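Local coordinates for flagellar hook protein FlgE (Caulobacter crescentus CB15, PDB 5AY6), which builds the flagellar hook, the curved segment thought to act as a universal joint passing motor torque to the filament, at residues K3-S15 and E276-L290. Sequence-based numbering, arbitrary orientation.
Sequences KTTRVGVNANLRS and EQEVQIDLASAAGGL
Val7 and Asp282 sit at the middle of a parallel strand pair: Asp282 N donates to Val7 O (2.7 Å), Val7 N to Gln280 O, Gln280 N to Thr5 O and Val9 N to Asp282 O. The ladder breaks after Asp282, where the chain loops out and is closed by Leu290 N on Leu283 O, then resumes with Ala11 N on Gly289 O. At the end of the loop, Asn10 OD1, reaching across from strand 6-12, accepts from Gly289 N on a lone pair (3.0 Å), while Asn10 ND2 turns to Ser301; a side chain on Gly288 would run into that same OD1. On the Arg6 face, Gln280 NE2 lies over the guanidinium centre, the two planes 25° apart. Arg6 NH2 forms a salt bridge with Asp282 OD2 (3.2 Å); OD2 lies in the guanidinium plane, whereas NH2 approaches from above the carboxylate plane. Val7 CG2 packs on Ile281 CG1 (3.7 Å), Val9 CB on Leu283 CD2 (3.6 Å), and Leu13 CG on Leu290 CD1; Val7 and Leu13 also touch strand 167-174. At the start, Lys3 NZ binds Glu276 O, and Gln277, bent at chi2 (137°), brings NE2 to Thr4 O (3.1 Å) and also to Ser174 O. With an alanine here, both carbonyls would probably lose this shared donor, leaving Thr4 O with the water that links it to Glu278 O. Backbone bonds and an apolar face thus join the inner strands of a mixed four-stranded sheet in the FlaE D2 region, its charged pair on the opposite face.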
# COMPACT_ATOMS: atom_id res chain seq x y z
N LYS A 3 23.19 -3.34 22.24
CA LYS A 3 21.79 -3.54 21.85
C LYS A 3 21.22 -2.24 21.30
O LYS A 3 21.23 -1.20 21.97
CB LYS A 3 20.97 -4.03 23.04
CG LYS A 3 19.54 -4.42 22.72
CD LYS A 3 18.82 -4.83 24.01
CE LYS A 3 17.34 -5.05 23.79
NZ LYS A 3 16.62 -5.01 25.10
N THR A 4 20.72 -2.29 20.07
CA THR A 4 20.26 -1.10 19.37
C THR A 4 18.94 -0.57 19.93
O THR A 4 17.97 -1.31 20.07
CB THR A 4 20.09 -1.37 17.87
OG1 THR A 4 21.31 -1.89 17.34
CG2 THR A 4 19.72 -0.08 17.14
N THR A 5 18.91 0.72 20.24
CA THR A 5 17.73 1.34 20.82
C THR A 5 17.22 2.51 19.98
O THR A 5 16.09 2.96 20.16
CB THR A 5 18.00 1.82 22.25
OG1 THR A 5 19.10 2.74 22.23
CG2 THR A 5 18.34 0.65 23.15
N ARG A 6 18.05 3.03 19.09
CA ARG A 6 17.64 4.15 18.26
C ARG A 6 18.37 4.17 16.93
O ARG A 6 19.59 4.04 16.88
CB ARG A 6 17.89 5.48 18.99
CG ARG A 6 17.46 6.70 18.20
CD ARG A 6 17.55 7.98 19.02
NE ARG A 6 17.17 9.15 18.24
CZ ARG A 6 16.83 10.32 18.76
NH1 ARG A 6 16.83 10.49 20.08
NH2 ARG A 6 16.49 11.33 17.97
N VAL A 7 17.60 4.32 15.85
CA VAL A 7 18.18 4.42 14.52
C VAL A 7 17.69 5.67 13.81
O VAL A 7 16.54 6.08 13.97
CB VAL A 7 17.87 3.18 13.65
CG1 VAL A 7 18.33 1.91 14.34
CG2 VAL A 7 16.39 3.09 13.34
N GLY A 8 18.58 6.31 13.07
CA GLY A 8 18.22 7.46 12.27
C GLY A 8 18.38 7.10 10.81
O GLY A 8 19.44 6.66 10.38
N VAL A 9 17.31 7.28 10.04
CA VAL A 9 17.38 6.98 8.62
C VAL A 9 17.66 8.24 7.83
O VAL A 9 16.91 9.21 7.92
CB VAL A 9 16.09 6.33 8.09
CG1 VAL A 9 16.13 6.26 6.57
CG2 VAL A 9 15.91 4.94 8.69
N ASN A 10 18.75 8.23 7.08
CA ASN A 10 19.08 9.33 6.19
C ASN A 10 19.07 8.85 4.75
O ASN A 10 20.01 8.20 4.29
CB ASN A 10 20.44 9.92 6.55
CG ASN A 10 20.56 10.23 8.03
OD1 ASN A 10 19.67 10.85 8.62
ND2 ASN A 10 21.65 9.79 8.64
N ALA A 11 18.00 9.16 4.04
CA ALA A 11 17.83 8.65 2.68
C ALA A 11 16.86 9.50 1.88
O ALA A 11 16.00 10.18 2.43
CB ALA A 11 17.35 7.21 2.72
N ASN A 12 16.99 9.44 0.56
CA ASN A 12 16.05 10.13 -0.31
C ASN A 12 15.28 9.14 -1.18
O ASN A 12 15.86 8.18 -1.69
CB ASN A 12 16.75 11.15 -1.20
CG ASN A 12 15.78 11.92 -2.07
OD1 ASN A 12 14.99 12.72 -1.58
ND2 ASN A 12 15.83 11.66 -3.38
N LEU A 13 13.99 9.39 -1.34
CA LEU A 13 13.17 8.65 -2.28
C LEU A 13 12.88 9.54 -3.48
O LEU A 13 12.36 10.64 -3.31
CB LEU A 13 11.87 8.20 -1.62
CG LEU A 13 11.98 7.41 -0.32
CD1 LEU A 13 10.62 7.32 0.36
CD2 LEU A 13 12.53 6.02 -0.58
N ARG A 14 13.21 9.08 -4.68
CA ARG A 14 13.00 9.93 -5.86
C ARG A 14 11.53 10.25 -6.05
O ARG A 14 10.71 9.36 -6.22
CB ARG A 14 13.55 9.27 -7.13
CG ARG A 14 13.40 10.18 -8.33
CD ARG A 14 14.17 9.72 -9.55
NE ARG A 14 14.01 10.67 -10.65
CZ ARG A 14 14.39 10.45 -11.90
NH1 ARG A 14 14.98 9.31 -12.23
NH2 ARG A 14 14.18 11.37 -12.83
N SER A 15 11.20 11.54 -6.04
CA SER A 15 9.80 11.96 -6.10
C SER A 15 9.13 11.58 -7.42
O SER A 15 7.92 11.36 -7.46
CB SER A 15 9.69 13.47 -5.88
OG SER A 15 10.23 14.19 -6.97
N GLU A 276 13.22 -8.65 24.44
CA GLU A 276 12.38 -7.63 23.85
C GLU A 276 13.26 -6.49 23.34
O GLU A 276 14.23 -6.11 24.01
CB GLU A 276 11.37 -7.10 24.86
CG GLU A 276 10.62 -5.86 24.43
CD GLU A 276 9.53 -5.49 25.40
OE1 GLU A 276 8.73 -6.38 25.76
OE2 GLU A 276 9.46 -4.31 25.82
N GLN A 277 12.94 -5.98 22.17
CA GLN A 277 13.74 -4.92 21.57
C GLN A 277 12.87 -3.75 21.11
O GLN A 277 12.28 -3.79 20.03
CB GLN A 277 14.56 -5.47 20.40
CG GLN A 277 15.58 -4.48 19.84
CD GLN A 277 16.93 -5.12 19.56
OE1 GLN A 277 17.07 -6.34 19.55
NE2 GLN A 277 17.94 -4.28 19.34
N GLU A 278 12.81 -2.72 21.94
CA GLU A 278 12.12 -1.49 21.59
C GLU A 278 13.12 -0.55 20.93
O GLU A 278 14.16 -0.24 21.50
CB GLU A 278 11.51 -0.84 22.84
CG GLU A 278 10.74 0.44 22.58
CD GLU A 278 10.14 1.01 23.85
OE1 GLU A 278 10.40 0.46 24.94
OE2 GLU A 278 9.41 2.02 23.77
N VAL A 279 12.81 -0.13 19.70
CA VAL A 279 13.73 0.69 18.93
C VAL A 279 13.06 1.95 18.39
O VAL A 279 12.10 1.88 17.62
CB VAL A 279 14.33 -0.09 17.74
CG1 VAL A 279 15.50 0.68 17.16
CG2 VAL A 279 14.77 -1.47 18.17
N GLN A 280 13.57 3.11 18.78
CA GLN A 280 13.13 4.35 18.18
C GLN A 280 13.66 4.42 16.75
O GLN A 280 14.84 4.15 16.50
CB GLN A 280 13.62 5.56 18.99
CG GLN A 280 13.34 6.88 18.30
CD GLN A 280 13.66 8.07 19.17
OE1 GLN A 280 13.90 7.93 20.37
NE2 GLN A 280 13.66 9.26 18.58
N ILE A 281 12.79 4.76 15.81
CA ILE A 281 13.21 4.88 14.42
C ILE A 281 12.94 6.30 13.94
O ILE A 281 11.80 6.69 13.71
CB ILE A 281 12.49 3.86 13.52
CG1 ILE A 281 12.85 2.44 13.97
CG2 ILE A 281 12.87 4.08 12.05
CD1 ILE A 281 12.09 1.35 13.26
N ASP A 282 14.02 7.06 13.82
CA ASP A 282 13.95 8.49 13.53
C ASP A 282 14.04 8.75 12.03
O ASP A 282 15.10 8.56 11.42
CB ASP A 282 15.07 9.21 14.29
CG ASP A 282 14.90 10.72 14.31
OD1 ASP A 282 13.84 11.22 13.87
OD2 ASP A 282 15.83 11.40 14.80
N LEU A 283 12.93 9.16 11.43
CA LEU A 283 12.90 9.48 10.01
C LEU A 283 12.89 10.98 9.73
O LEU A 283 12.64 11.40 8.60
CB LEU A 283 11.67 8.85 9.34
CG LEU A 283 11.39 7.36 9.50
CD1 LEU A 283 10.18 6.96 8.68
CD2 LEU A 283 12.60 6.52 9.10
N ALA A 284 13.18 11.80 10.75
CA ALA A 284 13.02 13.25 10.60
C ALA A 284 14.08 14.11 11.29
O ALA A 284 13.79 15.22 11.73
CB ALA A 284 11.64 13.67 11.10
N SER A 285 15.30 13.61 11.38
CA SER A 285 16.37 14.39 12.00
C SER A 285 16.69 15.65 11.19
O SER A 285 16.39 15.74 10.00
CB SER A 285 17.62 13.53 12.16
OG SER A 285 18.18 13.23 10.89
N ALA A 286 17.31 16.63 11.85
CA ALA A 286 17.62 17.90 11.20
C ALA A 286 18.65 17.75 10.08
O ALA A 286 18.45 18.25 8.97
CB ALA A 286 18.12 18.90 12.23
N ALA A 287 19.74 17.06 10.36
CA ALA A 287 20.81 16.92 9.37
C ALA A 287 20.45 15.91 8.29
O ALA A 287 20.87 16.06 7.14
CB ALA A 287 22.12 16.52 10.05
N GLY A 288 19.67 14.90 8.65
CA GLY A 288 19.32 13.85 7.71
C GLY A 288 17.83 13.69 7.51
O GLY A 288 17.14 14.64 7.14
N GLY A 289 17.33 12.48 7.75
CA GLY A 289 15.91 12.22 7.63
C GLY A 289 15.54 11.54 6.33
O GLY A 289 16.37 11.38 5.44
N LEU A 290 14.28 11.14 6.22
CA LEU A 290 13.75 10.55 5.00
C LEU A 290 13.14 11.64 4.13
O LEU A 290 12.17 12.28 4.55
CB LEU A 290 12.72 9.47 5.33
CG LEU A 290 12.14 8.71 4.14
CD1 LEU A 290 13.21 7.87 3.45
CD2 LEU A 290 10.97 7.84 4.60
O HOH W 1 16.32 -2.02 22.14
O HOH W 2 16.62 10.71 10.66